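Sensor protein kinase HptS (Staphylococcus aureus, PDB 6LKI) is a sensor histidine kinase (EC 2.7.13.3) that probably helps sense hexose phosphates and control their uptake through a two-component system. Local coordinates at residues K18-F23 and L85-Q90; A58-E63 and I102-T107; S65-F70 and K94-M99. All coordinates share one frame; numbering follows the deposited sequence.

Contact 1: K18-F23 and L85-Q90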
ATOM      1  N   LYS B  18     -11.068 -17.583  17.739  1.00 41.02           N
ATOM      2  CA  LYS B  18     -12.082 -18.523  17.266  1.00 42.33           C
ATOM      3  C   LYS B  18     -13.366 -17.796  16.892  1.00 40.76           C
ATOM      4  O   LYS B  18     -13.963 -18.064  15.841  1.00 38.70           O
ATOM      5  CB  LYS B  18     -12.342 -19.582  18.343  1.00 43.97           C
ATOM      6  CG  LYS B  18     -13.503 -20.548  18.084  1.00 53.59           C
ATOM      7  CD  LYS B  18     -14.830 -20.042  18.658  1.00 59.69           C
ATOM      8  CE  LYS B  18     -15.990 -20.452  17.775  1.00 65.23           C
ATOM      9  NZ  LYS B  18     -17.233 -19.680  18.044  1.00 57.00           N
ATOM     10  N   GLN B  19     -13.810 -16.874  17.750  1.00 38.20           N
ATOM     11  CA  GLN B  19     -15.042 -16.142  17.480  1.00 40.57           C
ATOM     12  C   GLN B  19     -14.931 -15.307  16.214  1.00 36.60           C
ATOM     13  O   GLN B  19     -15.920 -15.147  15.488  1.00 35.00           O
ATOM     14  CB  GLN B  19     -15.399 -15.258  18.676  1.00 41.76           C
ATOM     15  CG  GLN B  19     -15.551 -16.028  19.975  1.00 46.14           C
ATOM     16  CD  GLN B  19     -16.872 -15.758  20.663  1.00 53.26           C
ATOM     17  OE1 GLN B  19     -17.420 -14.659  20.570  1.00 55.96           O
ATOM     18  NE2 GLN B  19     -17.396 -16.763  21.354  1.00 58.31           N
ATOM     19  N   ILE B  20     -13.740 -14.776  15.926  1.00 34.78           N
ATOM     20  CA  ILE B  20     -13.541 -14.033  14.684  1.00 32.98           C
ATOM     21  C   ILE B  20     -13.694 -14.960  13.483  1.00 34.04           C
ATOM     22  O   ILE B  20     -14.401 -14.645  12.519  1.00 33.16           O
ATOM     23  CB  ILE B  20     -12.167 -13.338  14.684  1.00 35.24           C
ATOM     24  CG1 ILE B  20     -12.121 -12.247  15.757  1.00 35.25           C
ATOM     25  CG2 ILE B  20     -11.866 -12.761  13.310  1.00 32.23           C
ATOM     26  CD1 ILE B  20     -10.759 -11.600  15.913  1.00 35.41           C
ATOM     27  N   GLN B  21     -13.042 -16.123  13.532  1.00 36.14           N
ATOM     28  CA  GLN B  21     -13.099 -17.051  12.406  1.00 33.48           C
ATOM     29  C   GLN B  21     -14.517 -17.557  12.173  1.00 36.28           C
ATOM     30  O   GLN B  21     -14.955 -17.691  11.023  1.00 36.97           O
ATOM     31  CB  GLN B  21     -12.142 -18.219  12.640  1.00 39.64           C
ATOM     32  CG  GLN B  21     -10.681 -17.812  12.780  1.00 36.98           C
ATOM     33  CD  GLN B  21     -10.085 -17.282  11.487  1.00 40.11           C
ATOM     34  OE1 GLN B  21     -10.672 -17.421  10.413  1.00 40.21           O
ATOM     35  NE2 GLN B  21      -8.909 -16.673  11.584  1.00 40.47           N
ATOM     36  N   THR B  22     -15.225 -17.829  13.258  1.00 35.79           N
ATOM     37  CA  THR B  22     -16.590 -18.273  13.166  1.00 34.36           C
ATOM     38  C   THR B  22     -17.456 -17.203  12.576  1.00 37.48           C
ATOM     39  O   THR B  22     -18.292 -17.478  11.795  1.00 35.62           O
ATOM     40  CB  THR B  22     -17.157 -18.651  14.532  1.00 39.79           C
ATOM     41  OG1 THR B  22     -16.431 -19.714  15.083  1.00 40.62           O
ATOM     42  CG2 THR B  22     -18.578 -19.061  14.432  1.00 40.94           C
ATOM     43  N   PHE B  23     -17.233 -15.978  12.979  1.00 32.99           N
ATOM     44  CA  PHE B  23     -17.918 -14.839  12.411  1.00 37.51           C
ATOM     45  C   PHE B  23     -17.742 -14.794  10.896  1.00 34.78           C
ATOM     46  O   PHE B  23     -18.669 -14.644  10.184  1.00 36.30           O
ATOM     47  CB  PHE B  23     -17.450 -13.550  13.085  1.00 35.23           C
ATOM     48  CG  PHE B  23     -17.893 -12.293  12.392  1.00 36.98           C
ATOM     49  CD1 PHE B  23     -19.035 -11.676  12.751  1.00 39.48           C
ATOM     50  CD2 PHE B  23     -17.141 -11.733  11.401  1.00 37.44           C
ATOM     51  CE1 PHE B  23     -19.438 -10.529  12.130  1.00 39.41           C
ATOM     52  CE2 PHE B  23     -17.521 -10.592  10.773  1.00 39.34           C
ATOM     53  CZ  PHE B  23     -18.686  -9.995  11.127  1.00 37.51           C
ATOM     54  N   LEU B  85      -1.475  -7.196  15.144  1.00 35.67           N
ATOM     55  CA  LEU B  85      -2.278  -7.687  14.030  1.00 32.29           C
ATOM     56  C   LEU B  85      -2.766  -9.091  14.362  1.00 36.29           C
ATOM     57  O   LEU B  85      -1.973 -10.037  14.419  1.00 34.26           O
ATOM     58  CB  LEU B  85      -1.470  -7.675  12.737  1.00 33.53           C
ATOM     59  CG  LEU B  85      -2.207  -8.198  11.502  1.00 34.32           C
ATOM     60  CD1 LEU B  85      -3.516  -7.446  11.305  1.00 34.16           C
ATOM     61  CD2 LEU B  85      -1.333  -8.090  10.262  1.00 38.75           C
ATOM     62  N   PHE B  86      -4.060  -9.125  14.348  1.00 32.06           N
ATOM     63  CA  PHE B  86      -4.551 -10.326  15.012  1.00 36.19           C
ATOM     64  C   PHE B  86      -5.362 -11.231  14.093  1.00 37.64           C
ATOM     65  O   PHE B  86      -5.202 -12.454  14.143  1.00 38.45           O
ATOM     66  CB  PHE B  86      -5.392  -9.938  16.234  1.00 37.02           C
ATOM     67  CG  PHE B  86      -6.008 -11.112  16.950  1.00 38.42           C
ATOM     68  CD1 PHE B  86      -5.262 -11.877  17.829  1.00 45.48           C
ATOM     69  CD2 PHE B  86      -7.339 -11.440  16.754  1.00 45.61           C
ATOM     70  CE1 PHE B  86      -5.821 -12.953  18.489  1.00 43.56           C
ATOM     71  CE2 PHE B  86      -7.906 -12.517  17.416  1.00 50.22           C
ATOM     72  CZ  PHE B  86      -7.144 -13.274  18.284  1.00 45.27           C
ATOM     73  N   SER B  87      -5.885 -10.795  12.985  1.00 32.60           N
ATOM     74  CA  SER B  87      -6.462 -11.608  11.925  1.00 34.38           C
ATOM     75  C   SER B  87      -6.512 -10.810  10.630  1.00 35.60           C
ATOM     76  O   SER B  87      -6.630  -9.581  10.640  1.00 31.38           O
ATOM     77  CB  SER B  87      -7.866 -12.102  12.295  1.00 37.11           C
ATOM     78  OG  SER B  87      -8.782 -11.026  12.374  1.00 32.90           O
ATOM     79  N   THR B  88      -6.418 -11.532   9.516  1.00 29.96           N
ATOM     80  CA  THR B  88      -6.517 -10.960   8.181  1.00 30.62           C
ATOM     81  C   THR B  88      -7.417 -11.859   7.347  1.00 35.84           C
ATOM     82  O   THR B  88      -7.248 -13.082   7.353  1.00 32.48           O
ATOM     83  CB  THR B  88      -5.137 -10.832   7.520  1.00 34.55           C
ATOM     84  OG1 THR B  88      -4.257 -10.096   8.379  1.00 34.13           O
ATOM     85  CG2 THR B  88      -5.245 -10.118   6.181  1.00 33.66           C
ATOM     86  N   HIS B  89      -8.376 -11.259   6.645  1.00 30.94           N
ATOM     87  CA  HIS B  89      -9.298 -12.016   5.811  1.00 33.08           C
ATOM     88  C   HIS B  89      -9.513 -11.291   4.491  1.00 34.58           C
ATOM     89  O   HIS B  89      -9.669 -10.067   4.464  1.00 31.98           O
ATOM     90  CB  HIS B  89     -10.647 -12.231   6.513  1.00 34.44           C
ATOM     91  CG  HIS B  89     -10.591 -13.206   7.647  1.00 35.37           C
ATOM     92  ND1 HIS B  89     -10.325 -12.826   8.945  1.00 34.77           N
ATOM     93  CD2 HIS B  89     -10.766 -14.549   7.678  1.00 37.14           C
ATOM     94  CE1 HIS B  89     -10.337 -13.890   9.726  1.00 36.49           C
ATOM     95  NE2 HIS B  89     -10.603 -14.949   8.982  1.00 38.16           N
ATOM     96  N   GLN B  90      -9.512 -12.054   3.401  1.00 31.52           N
ATOM     97  CA  GLN B  90      -9.861 -11.547   2.078  1.00 29.62           C
ATOM     98  C   GLN B  90     -11.317 -11.919   1.821  1.00 31.97           C
ATOM     99  O   GLN B  90     -11.648 -13.102   1.690  1.00 30.72           O
ATOM    100  CB  GLN B  90      -8.936 -12.124   1.007  1.00 30.63           C
ATOM    101  CG  GLN B  90      -9.159 -11.552  -0.385  1.00 29.24           C
ATOM    102  CD  GLN B  90      -7.985 -11.801  -1.318  1.00 34.83           C
ATOM    103  OE1 GLN B  90      -6.863 -12.047  -0.875  1.00 29.92           O
ATOM    104  NE2 GLN B  90      -8.242 -11.731  -2.619  1.00 32.05           N
TER
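Gln21 OE1 meets the His89 imidazole at its edge, lying in the ring plane, while Ile20 CG2 comes obliquely to CE1 of the same ring, and the Phe86 ring receives Ile20 CD1 at its edge. The hydrogen bond from His89 NE2 to Gln21 OE1 is 2.9 Å long and fairly straight. NE2 lies above the amide plane, 42° out of it, and not on a lone pair, although OE1 lies in the plane of the imidazole. Gln21 bends at chi2 (-68°), which swings its amide from the side of the helix across to the strand. Ile20 carries the apolar part of the contact: its CD1 lies 3.4 Å from Phe86 CE2, and its CG2 lies 3.7 Å from Ser87 OG, so a branched side chain reaches two residues at once. A classic beta bulge sets Phe86 and Ser87 together opposite Ile102 of the neighbouring strand; Ser87 is small enough for Ile20 to come close, and Ile20 also touches Ile102. Helix 2-31 runs nearly along strand 84-92 here, 13° between the local axes at 9.8 Å. The other end of the amide, Gln21 NE2, is bonded to Glu17 OE2. With both ends engaged the amide's flip is settled, His89 carries a proton on NE2, and Glu17 would probably polarise the amide and make OE1 a somewhat stronger acceptor for the His89 N-H.

Contact 2: A58-E63 and I102-T107; sequences ATLYYE and IYMANT
Tyr61 and Tyr103 form a hydrogen-bonded antiparallel pair joining the two central strands of a four-stranded sheet of order 2-1-4-3, an arrangement consistent with the PAS-like Cache domains of extracellular sensors. Tyr103 N donates to Tyr61 O at 2.8 Å, and Tyr61 N returns a bond to Tyr103 O at 2.9 Å. Next to them, the non-hydrogen-bonded pairs Leu60 with Met104 and Tyr62 with Ile102 turn apolar groups to one face. There Leu60 CD2 packs on Met104 CB at 3.8 Å, while Leu60 CB rests near Ile102 CG2 at 4.1 Å. The small Ala105 directs its CB toward the partner strand, to the edge of the Tyr61 ring, 3.8 Å from CE2. Toward the strand ends, Ala105 N bonds to Thr59 O, and Thr59 OG1 gives its proton to Asn106 OD1 at 2.8 Å, from above the amide plane. That reach depends on Asn106 CG sitting between its own N and carbonyl carbon, chi1 61°. Farther out, helix 39-55 lies on the Leu60 and Tyr62 face, with Ile53 touching both side chains. Strand 84-92 borders 102-106 on the other side, pairing Phe86 and Ser87 with Ile102. Thr107, whose CG2 touches Ala58 CB at 3.7 Å, stands at the N-cap of helix 108-116, where its OG1 accepts the N-H of Leu110.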
ATOM      1  N   ALA B  58     -11.181  -8.173  24.559  1.00 39.39           N
ATOM      2  CA  ALA B  58     -10.094  -7.274  24.205  1.00 37.78           C
ATOM      3  C   ALA B  58     -10.610  -6.033  23.481  1.00 37.69           C
ATOM      4  O   ALA B  58     -11.719  -6.006  22.939  1.00 35.74           O
ATOM      5  CB  ALA B  58      -9.071  -7.995  23.327  1.00 38.26           C
ATOM      6  N   THR B  59      -9.781  -4.990  23.487  1.00 36.71           N
ATOM      7  CA  THR B  59     -10.038  -3.790  22.699  1.00 35.00           C
ATOM      8  C   THR B  59      -9.542  -4.039  21.281  1.00 33.59           C
ATOM      9  O   THR B  59      -8.334  -4.138  21.046  1.00 31.67           O
ATOM     10  CB  THR B  59      -9.349  -2.575  23.316  1.00 37.19           C
ATOM     11  OG1 THR B  59      -9.853  -2.357  24.640  1.00 37.88           O
ATOM     12  CG2 THR B  59      -9.603  -1.333  22.472  1.00 33.68           C
ATOM     13  N   LEU B  60     -10.470  -4.152  20.338  1.00 29.64           N
ATOM     14  CA  LEU B  60     -10.147  -4.502  18.964  1.00 29.19           C
ATOM     15  C   LEU B  60     -10.545  -3.373  18.027  1.00 29.04           C
ATOM     16  O   LEU B  60     -11.554  -2.696  18.247  1.00 27.54           O
ATOM     17  CB  LEU B  60     -10.850  -5.800  18.547  1.00 32.89           C
ATOM     18  CG  LEU B  60     -10.569  -7.021  19.424  1.00 31.70           C
ATOM     19  CD1 LEU B  60     -11.407  -8.205  18.977  1.00 32.36           C
ATOM     20  CD2 LEU B  60      -9.088  -7.362  19.396  1.00 34.33           C
ATOM     21  N   TYR B  61      -9.740  -3.174  16.987  1.00 29.76           N
ATOM     22  CA  TYR B  61     -10.031  -2.222  15.925  1.00 28.46           C
ATOM     23  C   TYR B  61     -10.020  -2.961  14.598  1.00 28.69           C
ATOM     24  O   TYR B  61      -9.100  -3.740  14.324  1.00 29.55           O
ATOM     25  CB  TYR B  61      -9.016  -1.076  15.911  1.00 27.21           C
ATOM     26  CG  TYR B  61      -9.115  -0.195  17.131  1.00 25.90           C
ATOM     27  CD1 TYR B  61     -10.128   0.746  17.247  1.00 28.23           C
ATOM     28  CD2 TYR B  61      -8.214  -0.324  18.181  1.00 27.71           C
ATOM     29  CE1 TYR B  61     -10.234   1.544  18.369  1.00 30.07           C
ATOM     30  CE2 TYR B  61      -8.312   0.471  19.306  1.00 29.21           C
ATOM     31  CZ  TYR B  61      -9.323   1.403  19.394  1.00 31.74           C
ATOM     32  OH  TYR B  61      -9.428   2.198  20.510  1.00 32.66           O
ATOM     33  N   TYR B  62     -11.044  -2.731  13.784  1.00 25.37           N
ATOM     34  CA  TYR B  62     -11.107  -3.327  12.461  1.00 25.55           C
ATOM     35  C   TYR B  62     -10.769  -2.291  11.396  1.00 29.43           C
ATOM     36  O   TYR B  62     -11.050  -1.099  11.547  1.00 29.50           O
ATOM     37  CB  TYR B  62     -12.486  -3.936  12.182  1.00 26.10           C
ATOM     38  CG  TYR B  62     -13.655  -2.976  12.304  1.00 29.51           C
ATOM     39  CD1 TYR B  62     -13.989  -2.113  11.265  1.00 28.41           C
ATOM     40  CD2 TYR B  62     -14.440  -2.955  13.448  1.00 26.79           C
ATOM     41  CE1 TYR B  62     -15.061  -1.241  11.374  1.00 25.78           C
ATOM     42  CE2 TYR B  62     -15.515  -2.092  13.564  1.00 27.96           C
ATOM     43  CZ  TYR B  62     -15.821  -1.238  12.526  1.00 27.25           C
ATOM     44  OH  TYR B  62     -16.888  -0.376  12.643  1.00 29.77           O
ATOM     45  N   GLU B  63     -10.143  -2.764  10.323  1.00 25.13           N
ATOM     46  CA  GLU B  63      -9.905  -1.974   9.120  1.00 28.56           C
ATOM     47  C   GLU B  63     -10.433  -2.781   7.943  1.00 28.77           C
ATOM     48  O   GLU B  63      -9.903  -3.854   7.636  1.00 30.62           O
ATOM     49  CB  GLU B  63      -8.420  -1.645   8.946  1.00 29.83           C
ATOM     50  CG  GLU B  63      -7.887  -0.616   9.935  1.00 31.38           C
ATOM     51  CD  GLU B  63      -6.500  -0.116   9.571  1.00 34.06           C
ATOM     52  OE1 GLU B  63      -5.881  -0.687   8.650  1.00 37.40           O
ATOM     53  OE2 GLU B  63      -6.027   0.851  10.207  1.00 32.39           O
ATOM     54  N   ILE B 102      -8.013  -7.107  11.730  1.00 29.38           N
ATOM     55  CA  ILE B 102      -8.432  -6.839  13.102  1.00 28.08           C
ATOM     56  C   ILE B 102      -7.185  -6.709  13.963  1.00 29.17           C
ATOM     57  O   ILE B 102      -6.333  -7.606  13.971  1.00 29.14           O
ATOM     58  CB  ILE B 102      -9.363  -7.940  13.638  1.00 30.88           C
ATOM     59  CG1 ILE B 102     -10.654  -7.985  12.816  1.00 31.16           C
ATOM     60  CG2 ILE B 102      -9.674  -7.708  15.109  1.00 30.73           C
ATOM     61  CD1 ILE B 102     -11.625  -9.055  13.256  1.00 32.31           C
ATOM     62  N   TYR B 103      -7.076  -5.593  14.678  1.00 29.07           N
ATOM     63  CA  TYR B 103      -5.928  -5.292  15.517  1.00 31.16           C
ATOM     64  C   TYR B 103      -6.337  -5.312  16.982  1.00 31.56           C
ATOM     65  O   TYR B 103      -7.441  -4.887  17.333  1.00 30.49           O
ATOM     66  CB  TYR B 103      -5.332  -3.923  15.172  1.00 31.66           C
ATOM     67  CG  TYR B 103      -4.819  -3.810  13.756  1.00 28.48           C
ATOM     68  CD1 TYR B 103      -5.669  -3.467  12.713  1.00 30.67           C
ATOM     69  CD2 TYR B 103      -3.484  -4.048  13.462  1.00 35.49           C
ATOM     70  CE1 TYR B 103      -5.203  -3.365  11.416  1.00 34.10           C
ATOM     71  CE2 TYR B 103      -3.007  -3.946  12.169  1.00 34.05           C
ATOM     72  CZ  TYR B 103      -3.871  -3.605  11.150  1.00 34.51           C
ATOM     73  OH  TYR B 103      -3.403  -3.505   9.861  1.00 37.98           O
ATOM     74  N   MET B 104      -5.440  -5.799  17.833  1.00 30.60           N
ATOM     75  CA  MET B 104      -5.633  -5.792  19.277  1.00 33.94           C
ATOM     76  C   MET B 104      -4.766  -4.694  19.875  1.00 35.54           C
ATOM     77  O   MET B 104      -3.540  -4.715  19.722  1.00 35.18           O
ATOM     78  CB  MET B 104      -5.286  -7.153  19.886  1.00 36.56           C
ATOM     79  CG  MET B 104      -5.617  -7.279  21.366  1.00 40.19           C
ATOM     80  SD  MET B 104      -4.300  -6.667  22.440  1.00 43.08           S
ATOM     81  CE  MET B 104      -3.053  -7.929  22.202  1.00 42.86           C
ATOM     82  N   ALA B 105      -5.400  -3.738  20.554  1.00 34.37           N
ATOM     83  CA  ALA B 105      -4.671  -2.648  21.192  1.00 38.80           C
ATOM     84  C   ALA B 105      -4.371  -2.937  22.658  1.00 40.93           C
ATOM     85  O   ALA B 105      -3.308  -2.554  23.159  1.00 40.10           O
ATOM     86  CB  ALA B 105      -5.460  -1.342  21.068  1.00 32.58           C
ATOM     87  N   ASN B 106      -5.291  -3.604  23.350  1.00 38.83           N
ATOM     88  CA  ASN B 106      -5.114  -3.997  24.743  1.00 41.89           C
ATOM     89  C   ASN B 106      -6.205  -5.002  25.085  1.00 41.37           C
ATOM     90  O   ASN B 106      -7.144  -5.216  24.313  1.00 38.59           O
ATOM     91  CB  ASN B 106      -5.163  -2.792  25.690  1.00 42.44           C
ATOM     92  CG  ASN B 106      -6.488  -2.054  25.631  1.00 41.09           C
ATOM     93  OD1 ASN B 106      -7.505  -2.534  26.133  1.00 45.96           O
ATOM     94  ND2 ASN B 106      -6.481  -0.876  25.016  1.00 45.76           N
ATOM     95  N   THR B 107      -6.062  -5.628  26.249  1.00 44.39           N
ATOM     96  CA  THR B 107      -7.093  -6.485  26.812  1.00 44.58           C
ATOM     97  C   THR B 107      -7.347  -6.072  28.253  1.00 48.14           C
ATOM     98  O   THR B 107      -6.444  -5.559  28.922  1.00 49.13           O
ATOM     99  CB  THR B 107      -6.701  -7.974  26.768  1.00 45.42           C
ATOM    100  OG1 THR B 107      -5.775  -8.264  27.820  1.00 49.55           O
ATOM    101  CG2 THR B 107      -6.073  -8.339  25.429  1.00 45.26           C
TER

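Contact 3: S65-F70 and K94-M99; sequences SGPNQF and KNSTYM
Ser65 and Met99 make a single antiparallel hydrogen-bonded bridge at the end of the sheet, where strand 59-66 turns back into strand 69-72 and strand 97-106 begins. Ser65 N donates to Met99 O and Met99 N to Ser65 O, each at 2.8 Å. A water links Ser65 OG to Met99 O, giving that carbonyl a second donor. Beyond the bridge, the Tyr98 ring fills the place beside Gly66, its CD2 3.4 Å from Gly66 CA. Glycine suits this position because it has no side chain to meet the ring. The phenol then reaches Gln69 OE1, which lies at the ring edge: Tyr98 OH donates to it at 2.7 Å and accepts from Asn95 ND2 at 2.9 Å. Gln69, extended beyond CG with CG opposite the backbone N (chi1 -163°), spans the distance to the hydroxyl. The hairpin is closed by a type II turn from Gly66 to Gln69; Pro67 supplies the second residue with a naturally restrained phi, and Asn68 takes the third with phi positive at 58°. Pro67 CG also touches Ser96 OG at 3.5 Å. Gln69 NE2 and Asn95 OD1 both bond to the backbone of Leu36, which ties hairpin and strand start to the connection between helices 2-31 and 39-55. Another protein chain of the assembly meets Asn68 at the turn, while Met99 leans on Thr88 and Gln90 of strand 84-92.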
ATOM      1  N   SER B  65     -10.780  -2.589   4.110  1.00 25.52           N
ATOM      2  CA  SER B  65     -10.154  -1.821   3.042  1.00 29.19           C
ATOM      3  C   SER B  65     -10.588  -2.352   1.683  1.00 32.12           C
ATOM      4  O   SER B  65     -10.501  -3.557   1.423  1.00 32.16           O
ATOM      5  CB  SER B  65      -8.630  -1.867   3.161  1.00 31.29           C
ATOM      6  OG  SER B  65      -8.207  -1.399   4.430  1.00 34.22           O
ATOM      7  N   GLY B  66     -11.043  -1.446   0.823  1.00 31.89           N
ATOM      8  CA  GLY B  66     -11.369  -1.777  -0.542  1.00 33.22           C
ATOM      9  C   GLY B  66     -10.878  -0.701  -1.486  1.00 33.71           C
ATOM     10  O   GLY B  66     -10.225   0.262  -1.072  1.00 37.41           O
ATOM     11  N   PRO B  67     -11.181  -0.845  -2.780  1.00 34.62           N
ATOM     12  CA  PRO B  67     -10.744   0.164  -3.757  1.00 36.70           C
ATOM     13  C   PRO B  67     -11.246   1.559  -3.420  1.00 36.67           C
ATOM     14  O   PRO B  67     -12.443   1.845  -3.534  1.00 37.10           O
ATOM     15  CB  PRO B  67     -11.334  -0.346  -5.082  1.00 43.28           C
ATOM     16  CG  PRO B  67     -12.379  -1.357  -4.695  1.00 42.78           C
ATOM     17  CD  PRO B  67     -11.902  -1.960  -3.415  1.00 38.40           C
ATOM     18  N   ASN B  68     -10.327   2.427  -2.988  1.00 33.39           N
ATOM     19  CA  ASN B  68     -10.632   3.812  -2.627  1.00 36.65           C
ATOM     20  C   ASN B  68     -11.688   3.900  -1.527  1.00 35.36           C
ATOM     21  O   ASN B  68     -12.499   4.830  -1.505  1.00 33.92           O
ATOM     22  CB  ASN B  68     -11.067   4.621  -3.854  1.00 36.92           C
ATOM     23  CG  ASN B  68      -9.942   4.810  -4.857  1.00 40.03           C
ATOM     24  OD1 ASN B  68      -8.775   4.927  -4.485  1.00 41.93           O
ATOM     25  ND2 ASN B  68     -10.290   4.833  -6.139  1.00 40.81           N
ATOM     26  N   GLN B  69     -11.679   2.941  -0.601  1.00 33.33           N
ATOM     27  CA  GLN B  69     -12.655   2.898   0.479  1.00 33.51           C
ATOM     28  C   GLN B  69     -11.989   2.362   1.739  1.00 33.97           C
ATOM     29  O   GLN B  69     -11.241   1.383   1.683  1.00 33.98           O
ATOM     30  CB  GLN B  69     -13.860   2.029   0.103  1.00 32.04           C
ATOM     31  CG  GLN B  69     -15.085   2.241   0.975  1.00 36.31           C
ATOM     32  CD  GLN B  69     -16.333   1.616   0.380  1.00 39.25           C
ATOM     33  OE1 GLN B  69     -16.266   0.906  -0.624  1.00 41.65           O
ATOM     34  NE2 GLN B  69     -17.480   1.882   0.995  1.00 41.36           N
ATOM     35  N   PHE B  70     -12.275   3.004   2.870  1.00 32.00           N
ATOM     36  CA  PHE B  70     -11.643   2.671   4.144  1.00 31.65           C
ATOM     37  C   PHE B  70     -12.684   2.768   5.250  1.00 31.05           C
ATOM     38  O   PHE B  70     -13.199   3.856   5.523  1.00 32.47           O
ATOM     39  CB  PHE B  70     -10.461   3.609   4.422  1.00 31.20           C
ATOM     40  CG  PHE B  70      -9.661   3.244   5.641  1.00 30.07           C
ATOM     41  CD1 PHE B  70      -8.943   2.061   5.690  1.00 32.60           C
ATOM     42  CD2 PHE B  70      -9.617   4.095   6.734  1.00 28.64           C
ATOM     43  CE1 PHE B  70      -8.202   1.729   6.811  1.00 33.73           C
ATOM     44  CE2 PHE B  70      -8.880   3.768   7.857  1.00 30.49           C
ATOM     45  CZ  PHE B  70      -8.171   2.584   7.895  1.00 34.26           C
ATOM     46  N   LYS B  94     -20.472  -7.922  -2.607  1.00 40.66           N
ATOM     47  CA  LYS B  94     -21.251  -7.923  -3.841  1.00 42.14           C
ATOM     48  C   LYS B  94     -20.576  -7.117  -4.944  1.00 45.32           C
ATOM     49  O   LYS B  94     -20.692  -7.467  -6.124  1.00 46.12           O
ATOM     50  CB  LYS B  94     -22.653  -7.379  -3.568  1.00 44.25           C
ATOM     51  CG  LYS B  94     -23.632  -7.538  -4.717  1.00 46.05           C
ATOM     52  CD  LYS B  94     -24.972  -6.913  -4.363  1.00 56.86           C
ATOM     53  CE  LYS B  94     -25.983  -7.089  -5.481  1.00 64.73           C
ATOM     54  NZ  LYS B  94     -26.307  -8.521  -5.721  1.00 67.53           N
ATOM     55  N   ASN B  95     -19.864  -6.050  -4.586  1.00 41.89           N
ATOM     56  CA  ASN B  95     -19.300  -5.133  -5.568  1.00 41.73           C
ATOM     57  C   ASN B  95     -17.815  -5.341  -5.823  1.00 42.83           C
ATOM     58  O   ASN B  95     -17.352  -5.086  -6.939  1.00 46.20           O
ATOM     59  CB  ASN B  95     -19.523  -3.684  -5.124  1.00 40.93           C
ATOM     60  CG  ASN B  95     -18.896  -3.390  -3.777  1.00 40.53           C
ATOM     61  OD1 ASN B  95     -19.076  -4.141  -2.819  1.00 39.08           O
ATOM     62  ND2 ASN B  95     -18.145  -2.295  -3.699  1.00 37.59           N
ATOM     63  N   SER B  96     -17.057  -5.785  -4.827  1.00 38.58           N
ATOM     64  CA  SER B  96     -15.608  -5.900  -4.954  1.00 38.49           C
ATOM     65  C   SER B  96     -15.091  -6.750  -3.800  1.00 36.06           C
ATOM     66  O   SER B  96     -15.850  -7.187  -2.930  1.00 34.79           O
ATOM     67  CB  SER B  96     -14.943  -4.520  -4.971  1.00 39.28           C
ATOM     68  OG  SER B  96     -13.540  -4.628  -5.128  1.00 41.80           O
ATOM     69  N   THR B  97     -13.780  -6.980  -3.805  1.00 35.76           N
ATOM     70  CA  THR B  97     -13.105  -7.701  -2.735  1.00 32.55           C
ATOM     71  C   THR B  97     -12.547  -6.704  -1.726  1.00 33.18           C
ATOM     72  O   THR B  97     -11.947  -5.694  -2.110  1.00 33.88           O
ATOM     73  CB  THR B  97     -11.982  -8.574  -3.301  1.00 37.51           C
ATOM     74  OG1 THR B  97     -12.539  -9.770  -3.859  1.00 37.99           O
ATOM     75  CG2 THR B  97     -10.982  -8.949  -2.214  1.00 34.19           C
ATOM     76  N   TYR B  98     -12.756  -6.985  -0.445  1.00 34.80           N
ATOM     77  CA  TYR B  98     -12.279  -6.136   0.635  1.00 31.52           C
ATOM     78  C   TYR B  98     -11.393  -6.944   1.572  1.00 34.56           C
ATOM     79  O   TYR B  98     -11.622  -8.137   1.794  1.00 33.68           O
ATOM     80  CB  TYR B  98     -13.447  -5.523   1.420  1.00 30.85           C
ATOM     81  CG  TYR B  98     -14.243  -4.499   0.639  1.00 32.99           C
ATOM     82  CD1 TYR B  98     -15.110  -4.888  -0.375  1.00 31.13           C
ATOM     83  CD2 TYR B  98     -14.130  -3.144   0.922  1.00 32.95           C
ATOM     84  CE1 TYR B  98     -15.837  -3.954  -1.090  1.00 34.20           C
ATOM     85  CE2 TYR B  98     -14.851  -2.203   0.212  1.00 33.62           C
ATOM     86  CZ  TYR B  98     -15.703  -2.613  -0.792  1.00 35.23           C
ATOM     87  OH  TYR B  98     -16.424  -1.678  -1.498  1.00 36.71           O
ATOM     88  N   MET B  99     -10.373  -6.286   2.113  1.00 31.09           N
ATOM     89  CA  MET B  99      -9.485  -6.890   3.096  1.00 27.60           C
ATOM     90  C   MET B  99      -9.914  -6.448   4.488  1.00 31.25           C
ATOM     91  O   MET B  99     -10.080  -5.251   4.739  1.00 31.87           O
ATOM     92  CB  MET B  99      -8.028  -6.495   2.843  1.00 30.00           C
ATOM     93  CG  MET B  99      -7.457  -6.990   1.519  1.00 29.57           C
ATOM     94  SD  MET B  99      -7.509  -8.787   1.346  1.00 30.48           S
ATOM     95  CE  MET B  99      -6.554  -9.295   2.772  1.00 28.37           C
TER
HETATM   96  O   HOH W   1      -7.793  -3.655   5.798  1.00 34.89           O

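Overall arrangement
All three contacts belong to one antiparallel sheet, ordered 69-72, 59-66, 97-106, 84-92. Contact 2 joins its central strands and contact 3 joins the same two nearer their other ends, with centres about 20 Å apart. Contact 1, about 11 Å from contact 2 and 17 Å from contact 3 between centres, lays helix 2-31 on strand 84-92, outermost within this chain. Along the chain contact 1 crosses both others, while contact 3 lies within the span of contact 2; the second sheet starts only at residue 120. Together they knit helix 2-31 and the first sheet into one unit. Another protein chain touches contact 3 and Gln90 but not contact 2, placing this partner toward that end of the sheet.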